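Local atomic coordinates of putative metal resistance protein (Proteus mirabilis, PDB entry 6C29), a protein that probably transfers reducing equivalents to periplasmic proteins, and whose N-terminal tandem immunoglobulin-fold region, the part in this chain, primes the disulfide isomerase ScsC. Residues W71-A76 / K147-S152; S152-A157 / D234-Q239; S170-Q175 / K201-S206; N182-P187 / S228-D233. One frame throughout, in Å; residues are numbered along the deposited sequence.

How the contacts relate
Contact 4 is the buried one, an antiparallel strand pair in the three-stranded sheet 182-186, 226-233 and 236-243. Contact 3 pairs two strands of the four-stranded sheet facing it and is only partly buried. Contacts 1 and 2 lie at the surface, share Ser-152 and have loop on at least one side, so a few well-placed backbone carbonyls do the work that regular strand pairing does in contacts 3 and 4. Contact 2 and contact 4 share a sheet, linked by Arg-238 N to Val-231 O. Salt bridges from Arg-173 to Asp-233 and Asp-234 tie contact 3 to contacts 4 and 2, while contact 1 joins the two halves of the chain.

Contact 1: W71-A76 / K147-S152; sequences WPSPSA and KVPVTS
Ser-73 and Lys-147 meet through their backbones: the amide N of Ser-73 donates to the carbonyl O of Lys-147 over 2.8 Å, nearly straight at 168°. This is the single hydrogen bond between 71-76 and 147-152, and close packing gathers around it. The ring of Pro-149 presses its CD atom to 3.2 Å from the carbonyl O of Trp-71, while its CG lies 4.0 Å from CB of Ser-73, so this proline lies against the backbone from Trp-71 to Ser-73. Val-148 closes in beside it. Its CG1, swung anti to the backbone N (chi1 177°), reaches to 3.7 Å from O of Trp-71, and CG2 approaches N of Pro-72 at 4.1 Å. The hydroxyl of Ser-73 turns to another partner, OG of Ser-237.

The solvent side is looser. The Lys-147 side chain gives the contact little beyond its CB, 4.4 Å from CB of Pro-72; the chain then leads off to the surface, where, in the conformer given, NZ bonds to O of Gln-143. The Trp-71 indole leaves this contact to pack within its own domain, on Trp-69 and Phe-93. What results is an interdomain junction: a loop of the DsbD-type N-terminal domain rests on the connector that runs from helix 137-145 to the second domain, an arrangement that belongs to a tandem immunoglobulin fold.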
loop_
_atom_site.group_PDB
_atom_site.type_symbol
_atom_site.label_atom_id
_atom_site.label_comp_id
_atom_site.label_asym_id
_atom_site.label_seq_id
_atom_site.Cartn_x
_atom_site.Cartn_y
_atom_site.Cartn_z
ATOM N N TRP A 71 -3.720 0.109 -3.113
ATOM C CA TRP A 71 -2.723 -0.605 -2.348
ATOM C C TRP A 71 -3.318 -1.834 -1.691
ATOM O O TRP A 71 -4.190 -1.710 -0.829
ATOM C CB TRP A 71 -2.121 0.295 -1.275
ATOM C CG TRP A 71 -1.330 1.437 -1.819
ATOM C CD1 TRP A 71 -1.783 2.683 -2.093
ATOM C CD2 TRP A 71 0.066 1.426 -2.154
ATOM N NE1 TRP A 71 -0.756 3.467 -2.588
ATOM C CE2 TRP A 71 0.387 2.710 -2.641
ATOM C CE3 TRP A 71 1.067 0.453 -2.116
ATOM C CZ2 TRP A 71 1.685 3.035 -3.069
ATOM C CZ3 TRP A 71 2.347 0.789 -2.520
ATOM C CH2 TRP A 71 2.637 2.052 -3.013
ATOM N N PRO A 72 -2.864 -3.024 -2.051
ATOM C CA PRO A 72 -3.313 -4.212 -1.350
ATOM C C PRO A 72 -2.992 -4.122 0.119
ATOM O O PRO A 72 -2.026 -3.438 0.526
ATOM C CB PRO A 72 -2.555 -5.343 -2.044
ATOM C CG PRO A 72 -2.301 -4.780 -3.438
ATOM C CD PRO A 72 -1.982 -3.356 -3.190
ATOM N N SER A 73 -3.801 -4.791 0.921
ATOM C CA SER A 73 -3.622 -4.753 2.348
ATOM C C SER A 73 -2.190 -5.192 2.681
ATOM O O SER A 73 -1.766 -6.253 2.200
ATOM C CB SER A 73 -4.672 -5.651 3.021
ATOM O OG SER A 73 -4.762 -5.349 4.381
ATOM N N PRO A 74 -1.440 -4.416 3.492
ATOM C CA PRO A 74 -0.016 -4.735 3.697
ATOM C C PRO A 74 0.241 -5.708 4.826
ATOM O O PRO A 74 -0.668 -6.132 5.553
ATOM C CB PRO A 74 0.590 -3.367 4.038
ATOM C CG PRO A 74 -0.528 -2.714 4.837
ATOM C CD PRO A 74 -1.798 -3.132 4.133
ATOM N N SER A 75 1.507 -6.059 4.977
ATOM C CA SER A 75 1.986 -6.837 6.090
ATOM C C SER A 75 3.103 -6.073 6.797
ATOM O O SER A 75 3.666 -5.135 6.219
ATOM C CB SER A 75 2.494 -8.197 5.595
ATOM O OG SER A 75 1.441 -8.939 5.013
ATOM N N ALA A 76 3.429 -6.493 8.019
ATOM C CA ALA A 76 4.504 -5.880 8.769
ATOM C C ALA A 76 5.646 -6.856 8.948
ATOM O O ALA A 76 5.431 -8.057 9.095
ATOM C CB ALA A 76 4.004 -5.394 10.122
ATOM N N LYS A 147 -8.177 -7.747 -2.583
ATOM C CA LYS A 147 -7.158 -7.666 -1.535
ATOM C C LYS A 147 -6.936 -6.236 -1.035
ATOM O O LYS A 147 -6.136 -6.016 -0.122
ATOM C CB LYS A 147 -5.849 -8.243 -2.062
ATOM C CG LYS A 147 -5.950 -9.700 -2.523
ATOM C CD LYS A 147 -4.641 -10.224 -3.117
ATOM C CE LYS A 147 -4.742 -11.703 -3.509
ATOM N NZ LYS A 147 -5.672 -11.905 -4.649
ATOM N N VAL A 148 -7.612 -5.277 -1.645
ATOM C CA VAL A 148 -7.487 -3.866 -1.287
ATOM C C VAL A 148 -8.448 -3.511 -0.146
ATOM O O VAL A 148 -9.632 -3.900 -0.185
ATOM C CB VAL A 148 -7.731 -2.986 -2.510
ATOM C CG1 VAL A 148 -7.676 -1.479 -2.180
ATOM C CG2 VAL A 148 -6.680 -3.344 -3.616
ATOM N N PRO A 149 -7.954 -2.798 0.891
ATOM C CA PRO A 149 -8.860 -2.417 1.973
ATOM C C PRO A 149 -10.064 -1.603 1.497
ATOM O O PRO A 149 -9.965 -0.853 0.533
ATOM C CB PRO A 149 -7.966 -1.610 2.892
ATOM C CG PRO A 149 -6.566 -2.106 2.641
ATOM C CD PRO A 149 -6.600 -2.306 1.141
ATOM N N VAL A 150 -11.211 -1.813 2.140
ATOM C CA VAL A 150 -12.430 -1.062 1.836
ATOM C C VAL A 150 -12.720 -0.057 2.922
ATOM O O VAL A 150 -12.116 -0.094 3.967
ATOM C CB VAL A 150 -13.620 -1.994 1.623
ATOM C CG1 VAL A 150 -13.369 -2.795 0.330
ATOM C CG2 VAL A 150 -13.849 -2.861 2.786
ATOM N N THR A 151 -13.628 0.873 2.640
ATOM C CA THR A 151 -13.805 2.020 3.530
ATOM C C THR A 151 -15.039 1.855 4.411
ATOM O O THR A 151 -15.442 2.777 5.099
ATOM C CB THR A 151 -13.934 3.328 2.729
ATOM O OG1 THR A 151 -14.958 3.160 1.749
ATOM C CG2 THR A 151 -12.598 3.671 2.067
ATOM N N SER A 152 -15.630 0.685 4.412
ATOM C CA SER A 152 -16.703 0.414 5.360
ATOM C C SER A 152 -16.571 -0.992 5.897
ATOM O O SER A 152 -15.809 -1.816 5.361
ATOM C CB SER A 152 -18.082 0.614 4.734
ATOM O OG SER A 152 -18.272 -0.296 3.685
#

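Contact 2: S152-A157 / D234-Q239; sequences SGLISA and DGYSRQ
The carbonyl O of Gly-153 is gripped twice, by NH1 of Arg-238 at 2.9 Å and by the backbone N of Ile-155 at 2.7 Å, both donors coming from the same face of the carbonyl plane. The arginine bond is fairly straight (161°) and Gly-153 O sits at the edge of the guanidinium, in its plane. A second bond from the same flat group, NE to the backbone O of Gln-239, helps to fix its rotation, and NH2 donates to a water at 3.0 Å. Bent at chi2, the arginine side chain curls over the loop so that its head is sandwiched: CG1 of Ile-155 lies over one face, 3.3 Å from NH1, and CA of Ser-152 over the other. The Ile-155 and Arg-238 side chains cross at about a right angle.

Tyr-236 takes the carbonyl one residue earlier. Its OH donates to the carbonyl O of Ser-152 over 2.7 Å, with that oxygen near the plane of the ring, and farther back CD1 packs on CB of Leu-154 at 3.7 Å. The same CB lies 4.0 Å from CB of Arg-238, so Leu-154 rests against both side chains.

The bond from Ile-155 N back to Gly-153 O, with Leu-154 at phi 65° and psi -54°, marks a classic gamma turn. It leads the connector into strand 155-163, beside strand 236-243 of the other sheet, at the entrance to the second immunoglobulin-like beta sandwich.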
loop_
_atom_site.group_PDB
_atom_site.type_symbol
_atom_site.label_atom_id
_atom_site.label_comp_id
_atom_site.label_asym_id
_atom_site.label_seq_id
_atom_site.Cartn_x
_atom_site.Cartn_y
_atom_site.Cartn_z
ATOM N N SER A 152 -15.630 0.685 4.412
ATOM C CA SER A 152 -16.703 0.414 5.360
ATOM C C SER A 152 -16.571 -0.992 5.897
ATOM O O SER A 152 -15.809 -1.816 5.361
ATOM C CB SER A 152 -18.082 0.614 4.734
ATOM O OG SER A 152 -18.272 -0.296 3.685
ATOM N N GLY A 153 -17.288 -1.230 6.984
ATOM C CA GLY A 153 -17.291 -2.495 7.672
ATOM C C GLY A 153 -16.174 -2.605 8.705
ATOM O O GLY A 153 -15.302 -1.728 8.855
ATOM N N LEU A 154 -16.218 -3.731 9.390
ATOM C CA LEU A 154 -15.282 -4.129 10.459
ATOM C C LEU A 154 -15.349 -3.246 11.700
ATOM O O LEU A 154 -15.464 -3.787 12.802
ATOM C CB LEU A 154 -13.828 -4.198 9.961
ATOM C CG LEU A 154 -12.881 -4.885 10.974
ATOM C CD1 LEU A 154 -13.361 -6.289 11.307
ATOM C CD2 LEU A 154 -11.465 -4.887 10.483
ATOM N N ILE A 155 -15.203 -1.929 11.573
ATOM C CA ILE A 155 -15.272 -1.070 12.746
ATOM C C ILE A 155 -16.495 -0.175 12.713
ATOM O O ILE A 155 -16.949 0.248 11.644
ATOM C CB ILE A 155 -14.021 -0.208 12.898
ATOM C CG1 ILE A 155 -13.893 0.776 11.751
ATOM C CG2 ILE A 155 -12.756 -1.118 13.042
ATOM C CD1 ILE A 155 -12.933 1.819 12.032
ATOM N N SER A 156 -17.022 0.103 13.898
ATOM C CA SER A 156 -18.180 0.985 14.030
ATOM C C SER A 156 -17.882 2.316 14.732
ATOM O O SER A 156 -18.709 3.230 14.693
ATOM C CB SER A 156 -19.298 0.264 14.782
ATOM O OG SER A 156 -18.843 -0.258 15.996
ATOM N N ALA A 157 -16.727 2.430 15.375
ATOM C CA ALA A 157 -16.314 3.679 16.011
ATOM C C ALA A 157 -14.806 3.719 16.179
ATOM O O ALA A 157 -14.165 2.685 16.378
ATOM C CB ALA A 157 -16.988 3.868 17.348
ATOM N N ASP A 234 -9.892 -11.423 10.620
ATOM C CA ASP A 234 -10.753 -12.442 10.005
ATOM C C ASP A 234 -10.807 -12.305 8.490
ATOM O O ASP A 234 -11.853 -12.508 7.875
ATOM C CB ASP A 234 -12.150 -12.351 10.604
ATOM C CG ASP A 234 -12.159 -12.715 12.089
ATOM O OD1 ASP A 234 -11.423 -13.641 12.478
ATOM O OD2 ASP A 234 -12.831 -12.018 12.869
ATOM N N GLY A 235 -9.690 -11.924 7.888
ATOM C CA GLY A 235 -9.635 -11.823 6.437
ATOM C C GLY A 235 -10.300 -10.589 5.830
ATOM O O GLY A 235 -10.392 -10.469 4.596
ATOM N N TYR A 236 -10.770 -9.688 6.685
ATOM C CA TYR A 236 -11.329 -8.417 6.266
ATOM C C TYR A 236 -10.341 -7.320 6.490
ATOM O O TYR A 236 -9.612 -7.354 7.463
ATOM C CB TYR A 236 -12.604 -8.114 7.050
ATOM C CG TYR A 236 -13.548 -7.110 6.423
ATOM C CD1 TYR A 236 -13.364 -5.731 6.578
ATOM C CD2 TYR A 236 -14.644 -7.545 5.689
ATOM C CE1 TYR A 236 -14.272 -4.787 5.992
ATOM C CE2 TYR A 236 -15.542 -6.644 5.119
ATOM C CZ TYR A 236 -15.353 -5.275 5.274
ATOM O OH TYR A 236 -16.268 -4.415 4.703
ATOM N N SER A 237 -10.319 -6.342 5.598
ATOM C CA SER A 237 -9.400 -5.235 5.686
ATOM C C SER A 237 -10.116 -3.923 5.489
ATOM O O SER A 237 -10.724 -3.710 4.450
ATOM C CB SER A 237 -8.317 -5.401 4.637
ATOM O OG SER A 237 -7.378 -4.362 4.716
ATOM N N ARG A 238 -9.992 -3.030 6.469
ATOM C CA ARG A 238 -10.691 -1.745 6.512
ATOM C C ARG A 238 -9.721 -0.590 6.586
ATOM O O ARG A 238 -8.877 -0.529 7.483
ATOM C CB ARG A 238 -11.627 -1.721 7.734
ATOM C CG ARG A 238 -12.203 -0.377 8.146
ATOM C CD ARG A 238 -13.195 0.242 7.160
ATOM N NE ARG A 238 -13.454 1.643 7.486
ATOM C CZ ARG A 238 -14.421 2.061 8.280
ATOM N NH1 ARG A 238 -15.275 1.216 8.826
ATOM N NH2 ARG A 238 -14.532 3.347 8.509
ATOM N N GLN A 239 -9.879 0.330 5.642
ATOM C CA GLN A 239 -9.206 1.613 5.624
ATOM C C GLN A 239 -9.997 2.623 6.436
ATOM O O GLN A 239 -11.199 2.809 6.197
ATOM C CB GLN A 239 -9.067 2.071 4.173
ATOM C CG GLN A 239 -8.624 3.501 4.022
ATOM C CD GLN A 239 -7.190 3.731 4.439
ATOM O OE1 GLN A 239 -6.303 2.943 4.148
ATOM N NE2 GLN A 239 -6.957 4.831 5.143
HETATM O O HOH W 1 -16.943 3.403 10.232
#

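Contact 3: S170-Q175 / K201-S206; sequences SLQREQ and KGDHLS
Delivered by a type II' turn that runs from Lys-201 through Gly-202, at positive phi, to His-204, Asp-203 makes the first contact with 170-175: its backbone O takes the amide N of Arg-173 over 2.8 Å at 171°. The turn closes the hairpin of strands 191-201 and 204-213, and the second of these also lies antiparallel beside 166-173, within one sheet of the second immunoglobulin-like sandwich. CG of Asp-203 sits between its own backbone N and carbonyl carbon (chi1 69°), which brings the carboxylate alongside the Gln-172 side chain, pointing the same way, the amide and carboxylate planes 66° apart. The bond from NE2 of Gln-172 to OD2 of Asp-203 is weak at 3.5 Å, and OE1 of Gln-172 is taken by Ser-156. His-204 faces Gln-172 in a non-hydrogen-bonded pair and, in the serine conformer given, sets the CE1 edge of its ring 3.1 Å from OG of Ser-170, which lies near the ring plane. At Leu-205 the strands exchange two backbone bonds with Leu-171. The two leucines point together to the buried face, side by side, with CD1 of Leu-171 4.0 Å from CD2 of Leu-205. Ser-206 stands opposite Ser-170 in a non-hydrogen-bonded pair, their CA atoms 4.8 Å apart.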
loop_
_atom_site.group_PDB
_atom_site.type_symbol
_atom_site.label_atom_id
_atom_site.label_comp_id
_atom_site.label_asym_id
_atom_site.label_seq_id
_atom_site.Cartn_x
_atom_site.Cartn_y
_atom_site.Cartn_z
ATOM N N SER A 170 -8.797 3.854 20.092
ATOM C CA SER A 170 -9.814 2.966 20.605
ATOM C C SER A 170 -10.749 2.656 19.457
ATOM O O SER A 170 -11.310 3.571 18.861
ATOM C CB SER A 170 -10.550 3.609 21.778
ATOM O OG SER A 170 -11.762 2.939 22.047
ATOM N N LEU A 171 -10.859 1.373 19.118
ATOM C CA LEU A 171 -11.593 0.917 17.945
ATOM C C LEU A 171 -12.643 -0.087 18.357
ATOM O O LEU A 171 -12.339 -1.090 19.001
ATOM C CB LEU A 171 -10.647 0.287 16.915
ATOM C CG LEU A 171 -9.448 1.142 16.519
ATOM C CD1 LEU A 171 -8.531 0.391 15.582
ATOM C CD2 LEU A 171 -9.896 2.414 15.835
ATOM N N GLN A 172 -13.875 0.154 17.945
ATOM C CA GLN A 172 -14.970 -0.744 18.255
ATOM C C GLN A 172 -15.298 -1.620 17.061
ATOM O O GLN A 172 -15.499 -1.115 15.955
ATOM C CB GLN A 172 -16.216 0.030 18.661
ATOM C CG GLN A 172 -17.364 -0.897 19.006
ATOM C CD GLN A 172 -18.636 -0.144 19.375
ATOM O OE1 GLN A 172 -19.070 0.763 18.658
ATOM N NE2 GLN A 172 -19.259 -0.547 20.476
ATOM N N ARG A 173 -15.337 -2.928 17.269
ATOM C CA ARG A 173 -15.709 -3.838 16.206
ATOM C C ARG A 173 -17.201 -3.719 15.938
ATOM O O ARG A 173 -17.982 -3.617 16.862
ATOM C CB ARG A 173 -15.338 -5.260 16.561
ATOM C CG ARG A 173 -15.399 -6.182 15.344
ATOM C CD ARG A 173 -14.804 -7.552 15.579
ATOM N NE ARG A 173 -15.164 -8.454 14.479
ATOM C CZ ARG A 173 -14.323 -9.243 13.826
ATOM N NH1 ARG A 173 -13.044 -9.263 14.132
ATOM N NH2 ARG A 173 -14.772 -10.014 12.844
ATOM N N GLU A 174 -17.599 -3.690 14.666
ATOM C CA GLU A 174 -19.010 -3.470 14.304
ATOM C C GLU A 174 -19.889 -4.608 14.785
ATOM O O GLU A 174 -20.952 -4.412 15.388
ATOM C CB GLU A 174 -19.145 -3.320 12.787
ATOM C CG GLU A 174 -20.572 -2.968 12.335
ATOM C CD GLU A 174 -20.759 -2.937 10.823
ATOM O OE1 GLU A 174 -19.764 -2.814 10.079
ATOM O OE2 GLU A 174 -21.926 -3.029 10.384
ATOM N N GLN A 175 -19.428 -5.808 14.483
ATOM C CA GLN A 175 -20.086 -7.043 14.824
ATOM C C GLN A 175 -19.078 -8.058 15.369
ATOM O O GLN A 175 -17.999 -8.244 14.802
ATOM C CB GLN A 175 -20.783 -7.626 13.605
ATOM C CG GLN A 175 -21.709 -8.732 13.980
ATOM C CD GLN A 175 -22.334 -9.402 12.788
ATOM O OE1 GLN A 175 -22.448 -8.819 11.703
ATOM N NE2 GLN A 175 -22.736 -10.653 12.980
ATOM N N LYS A 201 -10.274 -6.809 23.985
ATOM C CA LYS A 201 -11.207 -7.557 24.827
ATOM C C LYS A 201 -12.603 -7.355 24.288
ATOM O O LYS A 201 -13.052 -6.220 24.101
ATOM C CB LYS A 201 -11.114 -7.136 26.281
ATOM C CG LYS A 201 -11.950 -8.075 27.136
ATOM C CD LYS A 201 -11.844 -7.834 28.608
ATOM C CE LYS A 201 -12.503 -8.996 29.342
ATOM N NZ LYS A 201 -12.349 -8.856 30.814
ATOM N N GLY A 202 -13.248 -8.456 23.945
ATOM C CA GLY A 202 -14.563 -8.363 23.330
ATOM C C GLY A 202 -14.488 -7.536 22.059
ATOM O O GLY A 202 -13.600 -7.773 21.220
ATOM N N ASP A 203 -15.384 -6.560 21.919
ATOM C CA ASP A 203 -15.415 -5.739 20.704
ATOM C C ASP A 203 -14.528 -4.503 20.758
ATOM O O ASP A 203 -14.564 -3.690 19.839
ATOM C CB ASP A 203 -16.852 -5.316 20.400
ATOM C CG ASP A 203 -17.419 -4.324 21.397
ATOM O OD1 ASP A 203 -16.759 -3.951 22.382
ATOM O OD2 ASP A 203 -18.578 -3.900 21.178
ATOM N N HIS A 204 -13.694 -4.400 21.793
ATOM C CA HIS A 204 -12.848 -3.244 22.006
ATOM C C HIS A 204 -11.391 -3.548 21.711
ATOM O O HIS A 204 -10.808 -4.505 22.245
ATOM C CB HIS A 204 -13.010 -2.754 23.443
ATOM C CG HIS A 204 -12.108 -1.629 23.807
ATOM N ND1 HIS A 204 -12.208 -0.374 23.250
ATOM C CD2 HIS A 204 -11.051 -1.587 24.651
ATOM C CE1 HIS A 204 -11.249 0.394 23.738
ATOM N NE2 HIS A 204 -10.537 -0.316 24.592
ATOM N N LEU A 205 -10.815 -2.733 20.831
ATOM C CA LEU A 205 -9.399 -2.805 20.499
ATOM C C LEU A 205 -8.685 -1.504 20.869
ATOM O O LEU A 205 -9.070 -0.440 20.395
ATOM C CB LEU A 205 -9.257 -3.099 19.011
ATOM C CG LEU A 205 -7.847 -3.087 18.403
ATOM C CD1 LEU A 205 -6.971 -4.099 19.024
ATOM C CD2 LEU A 205 -7.903 -3.321 16.909
ATOM N N SER A 206 -7.670 -1.603 21.710
ATOM C CA SER A 206 -6.847 -0.469 22.087
ATOM C C SER A 206 -5.498 -0.590 21.392
ATOM O O SER A 206 -4.920 -1.678 21.320
ATOM C CB SER A 206 -6.671 -0.405 23.606
ATOM O OG SER A 206 -5.832 0.678 23.968
HETATM O O HOH W 2 -20.053 -3.778 18.841
#

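Contact 4: N182-P187 / S228-D233; sequences NIYLDP and SFVVTD
Ser-228 OG donates to OD2 of Asp-186 over 2.7 Å, approaching from above the carboxylate plane, 36° out of it. The same carboxylate is held from the N-terminal half of the chain: Arg-47 forms a salt bridge to OD2 and Ser-48 a hydrogen bond to OD1. A surrounding of this kind would be expected to favour the charged form of Asp-186. The backbone N of Asp-186 also donates to O of Ser-228, over 3.0 Å at 174°.

Inward from this end, Tyr-184 and Val-230 form a hydrogen-bonded pair, with Tyr-184 N to Val-230 O and Val-230 N to Tyr-184 O both at 2.9 Å. Asn-182 and Thr-232 likewise exchange two backbone bonds at the far end, where two waters join OG1 of Thr-232 to ND2 of Asn-182 and to OH of Tyr-184. These pairs make 182-186 an outer strand of the three-stranded antiparallel sheet that forms one layer of the second immunoglobulin-like sandwich.

On the face with Ile-183, Leu-185 and Phe-229, the packing is apolar. CG of Phe-229 lies between the backbone N and the carbonyl carbon (chi1 62°), and the ring then receives CD1 of Ile-183 over one face in a CH-pi contact, 3.9 Å from the ring centroid. Leu-185 runs alongside, its CG 3.8 Å from CB of Phe-229, and Leu-169 and Leu-171 of the opposing sheet also meet the phenylalanine. On the other face, the Tyr-184 ring turns its edge to CG2 of Thr-232, with CE2 4.2 Å from that methyl.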
loop_
_atom_site.group_PDB
_atom_site.type_symbol
_atom_site.label_atom_id
_atom_site.label_comp_id
_atom_site.label_asym_id
_atom_site.label_seq_id
_atom_site.Cartn_x
_atom_site.Cartn_y
_atom_site.Cartn_z
ATOM N N ASN A 182 -4.665 -6.765 13.176
ATOM C CA ASN A 182 -3.436 -6.063 12.870
ATOM C C ASN A 182 -3.809 -4.659 12.470
ATOM O O ASN A 182 -4.934 -4.409 12.023
ATOM C CB ASN A 182 -2.641 -6.740 11.745
ATOM C CG ASN A 182 -1.948 -7.970 12.214
ATOM O OD1 ASN A 182 -0.950 -7.893 12.921
ATOM N ND2 ASN A 182 -2.483 -9.118 11.843
ATOM N N ILE A 183 -2.855 -3.750 12.620
ATOM C CA ILE A 183 -3.021 -2.371 12.197
ATOM C C ILE A 183 -1.741 -1.880 11.516
ATOM O O ILE A 183 -0.620 -2.198 11.924
ATOM C CB ILE A 183 -3.413 -1.461 13.369
ATOM C CG1 ILE A 183 -3.841 -0.080 12.861
ATOM C CG2 ILE A 183 -2.281 -1.346 14.342
ATOM C CD1 ILE A 183 -4.586 0.743 13.933
ATOM N N TYR A 184 -1.949 -1.101 10.465
ATOM C CA TYR A 184 -0.902 -0.544 9.622
ATOM C C TYR A 184 -1.187 0.929 9.464
ATOM O O TYR A 184 -2.211 1.307 8.927
ATOM C CB TYR A 184 -0.887 -1.248 8.272
ATOM C CG TYR A 184 -0.872 -2.745 8.438
ATOM C CD1 TYR A 184 0.301 -3.403 8.722
ATOM C CD2 TYR A 184 -2.018 -3.481 8.310
ATOM C CE1 TYR A 184 0.331 -4.776 8.917
ATOM C CE2 TYR A 184 -2.020 -4.857 8.477
ATOM C CZ TYR A 184 -0.838 -5.510 8.778
ATOM O OH TYR A 184 -0.806 -6.881 8.940
ATOM N N LEU A 185 -0.282 1.776 9.942
ATOM C CA LEU A 185 -0.555 3.217 10.001
ATOM C C LEU A 185 0.268 4.037 9.023
ATOM O O LEU A 185 1.413 3.715 8.750
ATOM C CB LEU A 185 -0.310 3.741 11.423
ATOM C CG LEU A 185 -1.249 3.193 12.488
ATOM C CD1 LEU A 185 -0.565 2.191 13.378
ATOM C CD2 LEU A 185 -1.775 4.294 13.287
ATOM N N ASP A 186 -0.339 5.120 8.523
ATOM C CA ASP A 186 0.308 6.137 7.714
ATOM C C ASP A 186 0.706 7.318 8.603
ATOM O O ASP A 186 -0.172 8.067 9.051
ATOM C CB ASP A 186 -0.636 6.637 6.618
ATOM C CG ASP A 186 -1.122 5.515 5.704
ATOM O OD1 ASP A 186 -0.326 5.066 4.867
ATOM O OD2 ASP A 186 -2.286 5.114 5.803
ATOM N N PRO A 187 2.004 7.527 8.850
ATOM C CA PRO A 187 2.384 8.673 9.697
ATOM C C PRO A 187 2.257 9.994 8.969
ATOM O O PRO A 187 2.396 10.057 7.731
ATOM C CB PRO A 187 3.843 8.379 10.067
ATOM C CG PRO A 187 4.359 7.475 8.987
ATOM C CD PRO A 187 3.167 6.739 8.393
ATOM N N SER A 228 -4.787 7.945 9.466
ATOM C CA SER A 228 -5.055 7.034 8.350
ATOM C C SER A 228 -4.392 5.722 8.684
ATOM O O SER A 228 -3.197 5.683 9.063
ATOM C CB SER A 228 -4.493 7.603 7.041
ATOM O OG SER A 228 -4.546 6.658 5.979
ATOM N N PHE A 229 -5.154 4.631 8.574
ATOM C CA PHE A 229 -4.622 3.318 8.857
ATOM C C PHE A 229 -5.516 2.266 8.233
ATOM O O PHE A 229 -6.652 2.531 7.862
ATOM C CB PHE A 229 -4.443 3.095 10.374
ATOM C CG PHE A 229 -5.703 3.156 11.172
ATOM C CD1 PHE A 229 -6.481 2.039 11.379
ATOM C CD2 PHE A 229 -6.068 4.338 11.777
ATOM C CE1 PHE A 229 -7.629 2.102 12.156
ATOM C CE2 PHE A 229 -7.213 4.407 12.574
ATOM C CZ PHE A 229 -7.983 3.296 12.762
ATOM N N VAL A 230 -4.953 1.078 8.128
ATOM C CA VAL A 230 -5.662 -0.118 7.763
ATOM C C VAL A 230 -5.703 -1.020 8.985
ATOM O O VAL A 230 -4.693 -1.256 9.627
ATOM C CB VAL A 230 -4.982 -0.809 6.579
ATOM C CG1 VAL A 230 -5.572 -2.214 6.340
ATOM C CG2 VAL A 230 -5.056 0.098 5.340
ATOM N N VAL A 231 -6.885 -1.524 9.327
ATOM C CA VAL A 231 -7.041 -2.526 10.353
ATOM C C VAL A 231 -7.629 -3.767 9.708
ATOM O O VAL A 231 -8.503 -3.670 8.842
ATOM C CB VAL A 231 -7.923 -1.995 11.514
ATOM C CG1 VAL A 231 -9.284 -1.461 11.025
ATOM C CG2 VAL A 231 -8.127 -3.054 12.572
ATOM N N THR A 232 -7.100 -4.927 10.087
ATOM C CA THR A 232 -7.531 -6.197 9.540
ATOM C C THR A 232 -7.921 -7.140 10.656
ATOM O O THR A 232 -7.375 -7.057 11.757
ATOM C CB THR A 232 -6.441 -6.848 8.694
ATOM O OG1 THR A 232 -5.341 -7.231 9.523
ATOM C CG2 THR A 232 -5.955 -5.896 7.586
ATOM N N ASP A 233 -8.847 -8.043 10.365
ATOM C CA ASP A 233 -9.178 -9.171 11.229
ATOM C C ASP A 233 -10.048 -10.118 10.392
ATOM O O ASP A 233 -10.830 -9.657 9.567
ATOM C CB ASP A 233 -9.897 -8.726 12.498
ATOM C CG ASP A 233 -9.830 -9.755 13.590
ATOM O OD1 ASP A 233 -9.048 -10.717 13.495
ATOM O OD2 ASP A 233 -10.556 -9.565 14.571
HETATM O O HOH W 3 -5.453 -9.543 10.866
HETATM O O HOH W 4 -3.166 -8.146 8.151
HETATM O O HOH W 5 -1.826 8.786 10.852
#